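Local atomic coordinates of protein NRD1 (Saccharomyces cerevisiae, PDB entry 3CLJ), a protein that binds the phosphorylated C-terminal domain of RNA polymerase II through its CTD-interacting domain and acts in transcription termination with Nab3 and Sen1. Residues I36-E39 and S40-I43; A71-D74 and E75-N79; I120-L123 and L124-D128. One frame throughout, in Å; residues are numbered along the deposited sequence. Where two conformers were deposited one is given.

Contact 1 (I36-E39 and S40-I43); sequences IDIE and SKII
The carbonyl oxygen I38 O is gripped by two backbone N-H groups at the first turn of helix 39-52 in the all-helical CTD-interacting domain. K41 N donates to I38 O at 3.1 Å, coming from above the carbonyl plane, while I42 N reaches the same oxygen in a weaker bond. I38 is thus the N-cap residue, and a strong i to i+4 bond follows one residue on, I43 N to E39 O at 2.8 Å. Water 1 joins the preceding turn to this one: it accepts from S40 N and donates to D37 O, so an N-H of the first turn is satisfied by solvent. The side chains follow the turn. With CG1 set between its backbone N and carbonyl carbon (chi1 55°), I38 lays CG1 at 4.2 Å from CD1 of I42, the two chains crossing at about a right angle, and both also touch Y31 of helix 22-34. The extended chain of K41 passes I38 CD1 with its CE and makes a cation-pi contact with F3. E39 bends at chi2 (80°), which folds its carboxylate back over the start of the helix; OE1 is held there by H92 ND1 and G88 N. E39 OE2 comes to 3.7 Å from CG1 of I43.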
# COMPACT_ATOMS: atom_id res chain seq x y z
N ILE A 36 1.93 -6.04 15.04
CA ILE A 36 0.56 -5.58 14.81
C ILE A 36 0.12 -4.58 15.90
O ILE A 36 -0.67 -3.66 15.63
CB ILE A 36 -0.43 -6.78 14.66
CG1 ILE A 36 -0.24 -7.48 13.30
CG2 ILE A 36 -1.90 -6.35 14.81
CD1 ILE A 36 -0.57 -8.97 13.34
N ASP A 37 0.64 -4.74 17.12
CA ASP A 37 0.30 -3.84 18.24
C ASP A 37 0.57 -2.34 17.93
O ASP A 37 -0.22 -1.49 18.28
CB ASP A 37 0.89 -4.32 19.60
CG ASP A 37 2.43 -4.17 19.71
OD1 ASP A 37 3.23 -4.51 18.81
OD2 ASP A 37 2.87 -3.73 20.79
N ILE A 38 1.67 -2.05 17.22
CA ILE A 38 1.98 -0.70 16.76
C ILE A 38 1.63 -0.45 15.27
O ILE A 38 2.21 0.43 14.62
CB ILE A 38 3.46 -0.28 17.10
CG1 ILE A 38 4.44 -1.31 16.52
CG2 ILE A 38 3.63 -0.01 18.68
CD1 ILE A 38 5.76 -0.74 16.15
N GLU A 39 0.65 -1.19 14.73
CA GLU A 39 0.25 -1.03 13.34
C GLU A 39 -0.10 0.43 13.02
O GLU A 39 0.03 0.87 11.88
CB GLU A 39 -0.97 -1.90 12.97
CG GLU A 39 -2.20 -1.71 13.84
CD GLU A 39 -3.07 -0.49 13.49
OE1 GLU A 39 -3.96 -0.12 14.31
OE2 GLU A 39 -2.86 0.08 12.41
N SER A 40 -0.55 1.18 14.02
CA SER A 40 -1.06 2.51 13.76
C SER A 40 0.04 3.43 13.18
O SER A 40 -0.20 4.22 12.27
CB SER A 40 -1.76 3.06 14.99
OG SER A 40 -1.66 4.46 15.06
N LYS A 41 1.26 3.28 13.68
CA LYS A 41 2.36 4.07 13.14
C LYS A 41 3.12 3.41 11.95
O LYS A 41 3.86 4.11 11.24
CB LYS A 41 3.29 4.61 14.27
CG LYS A 41 4.24 3.64 14.93
CD LYS A 41 5.02 4.37 16.06
CE LYS A 41 5.89 3.35 16.86
NZ LYS A 41 6.74 3.84 18.02
N ILE A 42 2.94 2.10 11.74
CA ILE A 42 3.41 1.43 10.53
C ILE A 42 2.56 1.91 9.34
O ILE A 42 3.10 2.26 8.26
CB ILE A 42 3.34 -0.13 10.65
CG1 ILE A 42 4.43 -0.65 11.65
CG2 ILE A 42 3.32 -0.81 9.22
CD1 ILE A 42 4.05 -1.94 12.43
N ILE A 43 1.25 1.95 9.56
CA ILE A 43 0.26 2.28 8.54
C ILE A 43 0.36 3.77 8.12
O ILE A 43 0.43 4.06 6.91
CB ILE A 43 -1.18 1.81 9.00
CG1 ILE A 43 -1.25 0.25 9.07
CG2 ILE A 43 -2.32 2.42 8.13
CD1 ILE A 43 -1.26 -0.44 7.71
O HOH W 1 -1.52 0.61 16.73

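Contact 2 (A71-D74 and E75-N79); sequences AYLD and ETRSN
Residues 71-77 lie on helix 58-77, with S78 and N79 following, and i to i+4 hydrogen bonds join the two segments. E75 N donates to A71 O at 3.1 Å, and T76 N binds Y72 O at 2.9 Å in an almost straight bond (173°). The bonds to L73 O and D74 O are longer and less straight than that to Y72 O: R77 N reaches L73 O at 3.3 Å and also makes a weak bond to D74 O, which weakly accepts S78 N as well; one carbonyl thus serves two poorly aligned donors. S78 OG donates to E75 O at 2.8 Å, giving that late carbonyl a side-chain partner. Among the side chains, L73 and R77 carry the contact. The leucine, its CG trans to the backbone N (chi1 -177°), lies over one face of the guanidinium, with CG 3.7 Å above the plane and toward its rim, and CD2 3.6 Å from R77 NH1. T76 CG2 brushes L73 CD1 at 4.3 Å. The arrangement is an i to i+4 leucine-arginine pair on the C-terminal part of helix 58-77, its guanidinium linked through NH2 to S130 O of helix 114-130.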
# COMPACT_ATOMS: atom_id res chain seq x y z
N ALA A 71 -1.35 -9.18 3.64
CA ALA A 71 -0.85 -9.98 4.79
C ALA A 71 -1.77 -9.82 6.02
O ALA A 71 -2.15 -10.80 6.66
CB ALA A 71 0.61 -9.66 5.14
N TYR A 72 -2.17 -8.59 6.29
CA TYR A 72 -3.05 -8.27 7.42
C TYR A 72 -4.43 -8.83 7.18
O TYR A 72 -5.05 -9.34 8.11
CB TYR A 72 -3.11 -6.74 7.59
CG TYR A 72 -2.03 -6.18 8.48
CD1 TYR A 72 -0.96 -6.96 8.92
CD2 TYR A 72 -2.04 -4.84 8.85
CE1 TYR A 72 0.05 -6.42 9.76
CE2 TYR A 72 -1.02 -4.29 9.70
CZ TYR A 72 0.01 -5.09 10.17
OH TYR A 72 0.99 -4.56 11.05
N LEU A 73 -4.91 -8.72 5.93
CA LEU A 73 -6.19 -9.29 5.47
C LEU A 73 -6.21 -10.79 5.67
O LEU A 73 -7.26 -11.35 6.02
CB LEU A 73 -6.49 -8.95 3.98
CG LEU A 73 -7.83 -9.44 3.38
CD1 LEU A 73 -9.03 -8.89 4.18
CD2 LEU A 73 -7.98 -9.13 1.90
N ASP A 74 -5.07 -11.45 5.48
CA ASP A 74 -5.01 -12.86 5.86
C ASP A 74 -5.08 -13.15 7.36
O ASP A 74 -5.69 -14.13 7.74
CB ASP A 74 -3.79 -13.56 5.26
CG ASP A 74 -4.00 -13.92 3.83
OD1 ASP A 74 -5.20 -14.08 3.40
OD2 ASP A 74 -2.96 -14.04 3.13
N GLU A 75 -4.44 -12.32 8.18
CA GLU A 75 -4.50 -12.47 9.64
C GLU A 75 -5.92 -12.29 10.19
O GLU A 75 -6.35 -13.00 11.10
CB GLU A 75 -3.57 -11.46 10.30
CG GLU A 75 -2.13 -11.81 10.22
CD GLU A 75 -1.79 -13.09 10.94
OE1 GLU A 75 -2.25 -13.29 12.09
OE2 GLU A 75 -1.04 -13.91 10.35
N THR A 76 -6.62 -11.30 9.64
CA THR A 76 -8.04 -11.07 9.80
C THR A 76 -8.90 -12.31 9.53
O THR A 76 -9.81 -12.62 10.32
CB THR A 76 -8.42 -9.87 8.90
OG1 THR A 76 -8.40 -8.69 9.69
CG2 THR A 76 -9.80 -10.03 8.24
N ARG A 77 -8.58 -13.05 8.46
CA ARG A 77 -9.36 -14.24 8.05
C ARG A 77 -9.04 -15.54 8.79
O ARG A 77 -9.89 -16.43 8.84
CB ARG A 77 -9.27 -14.45 6.53
CG ARG A 77 -10.18 -13.53 5.76
CD ARG A 77 -9.60 -13.17 4.43
NE ARG A 77 -10.55 -12.36 3.68
CZ ARG A 77 -10.40 -12.02 2.40
NH1 ARG A 77 -9.32 -12.43 1.73
NH2 ARG A 77 -11.32 -11.28 1.79
N SER A 78 -7.83 -15.63 9.35
CA SER A 78 -7.33 -16.82 10.07
C SER A 78 -8.20 -17.19 11.28
O SER A 78 -8.17 -18.34 11.75
CB SER A 78 -5.87 -16.61 10.49
OG SER A 78 -5.77 -15.71 11.59
N ASN A 79 -8.97 -16.22 11.77
CA ASN A 79 -10.04 -16.45 12.75
C ASN A 79 -11.11 -17.42 12.23
O ASN A 79 -11.92 -17.95 12.99
CB ASN A 79 -10.70 -15.10 13.13
CG ASN A 79 -9.67 -14.05 13.54
OD1 ASN A 79 -8.73 -14.33 14.29
ND2 ASN A 79 -9.86 -12.82 13.05

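Contact 3 (I120-L123 and L124-D128); sequences IRML and LDIWD
The middle of helix 114-130, one of the long helices of the CTD-interacting domain, brings I120-L123 against L124-D128 one turn further on. Four consecutive i to i+4 bonds run through it, among them L124 N to I120 O at 2.8 Å and W127 N to L123 O, also at 2.8 Å. L123 O has a second neighbour in the W127 indole, over one face of which it sits 3.2 Å above the plane, near the rim. The same ring is met by the L123 side chain, which crosses it obliquely with CD2 3.9 Å from CZ2 of W127. Beside the backbone N and anti to the carbonyl carbon (chi1 -69°), CG of the tryptophan swings the indole back along the helix toward L123; D66 OD1 accepts from NE1, and the indole and the F133 ring meet edge-to-face. I120 and L124 run alongside one another, with CG2 of I120 4.2 Å from CD1 of L124, and both reach L105 of helix 90-111. On another flank, M122 bends toward I126, though the modelled position of its CE there is doubtful. D125 OD1 forms a salt bridge with R142 NE. The pattern is that of a helix of the CID superhelix that turns a largely apolar face to helices 58-77 and 90-111.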
# COMPACT_ATOMS: atom_id res chain seq x y z
N ILE A 120 -0.59 -0.62 -11.95
CA ILE A 120 -1.60 -0.26 -10.92
C ILE A 120 -2.97 -0.92 -11.23
O ILE A 120 -3.58 -1.54 -10.37
CB ILE A 120 -1.74 1.28 -10.74
CG1 ILE A 120 -0.41 1.89 -10.24
CG2 ILE A 120 -3.02 1.63 -9.83
CD1 ILE A 120 -0.31 3.39 -10.32
N ARG A 121 -3.42 -0.82 -12.48
CA ARG A 121 -4.64 -1.52 -12.93
C ARG A 121 -4.65 -3.01 -12.54
O ARG A 121 -5.64 -3.48 -11.98
CB ARG A 121 -4.81 -1.27 -14.43
CG ARG A 121 -6.26 -1.25 -14.95
CD ARG A 121 -6.89 -2.65 -15.07
NE ARG A 121 -7.63 -2.84 -16.31
CZ ARG A 121 -8.23 -1.88 -17.03
NH1 ARG A 121 -8.21 -0.62 -16.64
NH2 ARG A 121 -8.83 -2.19 -18.16
N MET A 122 -3.55 -3.75 -12.77
CA MET A 122 -3.52 -5.17 -12.37
C MET A 122 -3.57 -5.40 -10.91
O MET A 122 -4.23 -6.31 -10.42
CB MET A 122 -2.28 -5.93 -12.89
CG MET A 122 -2.30 -7.43 -12.35
SD MET A 122 -3.62 -8.51 -13.05
CE MET A 122 -4.38 -9.11 -11.55
N LEU A 123 -2.88 -4.54 -10.19
CA LEU A 123 -2.97 -4.54 -8.76
C LEU A 123 -4.40 -4.29 -8.26
O LEU A 123 -4.87 -4.96 -7.30
CB LEU A 123 -1.97 -3.48 -8.24
CG LEU A 123 -1.42 -3.54 -6.85
CD1 LEU A 123 -0.62 -4.84 -6.58
CD2 LEU A 123 -0.64 -2.22 -6.49
N LEU A 124 -5.10 -3.31 -8.86
CA LEU A 124 -6.56 -3.15 -8.60
C LEU A 124 -7.34 -4.44 -8.82
O LEU A 124 -8.31 -4.74 -8.08
CB LEU A 124 -7.18 -2.00 -9.46
CG LEU A 124 -6.68 -0.63 -8.94
CD1 LEU A 124 -7.04 0.54 -9.86
CD2 LEU A 124 -7.22 -0.40 -7.47
N ASP A 125 -6.94 -5.20 -9.84
CA ASP A 125 -7.65 -6.46 -10.14
C ASP A 125 -7.42 -7.53 -9.08
O ASP A 125 -8.35 -8.24 -8.67
CB ASP A 125 -7.26 -6.96 -11.54
CG ASP A 125 -7.90 -6.12 -12.64
OD1 ASP A 125 -8.84 -5.34 -12.32
OD2 ASP A 125 -7.48 -6.23 -13.83
N ILE A 126 -6.18 -7.63 -8.62
CA ILE A 126 -5.82 -8.47 -7.46
C ILE A 126 -6.54 -7.99 -6.19
O ILE A 126 -7.11 -8.81 -5.47
CB ILE A 126 -4.27 -8.49 -7.31
CG1 ILE A 126 -3.64 -9.38 -8.40
CG2 ILE A 126 -3.80 -8.88 -5.89
CD1 ILE A 126 -2.30 -8.82 -8.77
N TRP A 127 -6.59 -6.69 -5.92
CA TRP A 127 -7.35 -6.20 -4.75
C TRP A 127 -8.82 -6.61 -4.82
O TRP A 127 -9.43 -7.04 -3.83
CB TRP A 127 -7.19 -4.68 -4.63
CG TRP A 127 -5.77 -4.32 -4.24
CD1 TRP A 127 -4.75 -5.23 -3.94
CD2 TRP A 127 -5.19 -3.02 -4.08
NE1 TRP A 127 -3.61 -4.57 -3.59
CE2 TRP A 127 -3.84 -3.22 -3.64
CE3 TRP A 127 -5.68 -1.71 -4.20
CZ2 TRP A 127 -3.00 -2.17 -3.34
CZ3 TRP A 127 -4.82 -0.67 -3.92
CH2 TRP A 127 -3.49 -0.90 -3.50
N ASP A 128 -9.40 -6.42 -6.00
CA ASP A 128 -10.78 -6.81 -6.30
C ASP A 128 -10.97 -8.31 -6.05
O ASP A 128 -11.87 -8.73 -5.33
CB ASP A 128 -11.09 -6.46 -7.77
CG ASP A 128 -12.54 -6.71 -8.16
OD1 ASP A 128 -13.44 -5.91 -7.79
OD2 ASP A 128 -12.79 -7.71 -8.84

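The three contacts come in series along one chain. Contact 1 starts helix 39-52, contact 2 lies on helix 58-77, the next helix in the chain, and contact 3 lies within helix 114-130. Contacts 1 and 2, with centres about 15 Å apart, touch through Y72: its CE1 is 3.7 Å from CG1 of I36, and its OH, hydrogen-bonded to A32 O, lies against E39. Contact 3 is about 19 Å from contact 2 between centres and about 24 Å from contact 1, on the opposite side of the chain's centre. Helix 58-77, which carries contact 2, packs against 36-43 and helix 114-130, consistent with one compact helical domain that interacts with the polymerase CTD.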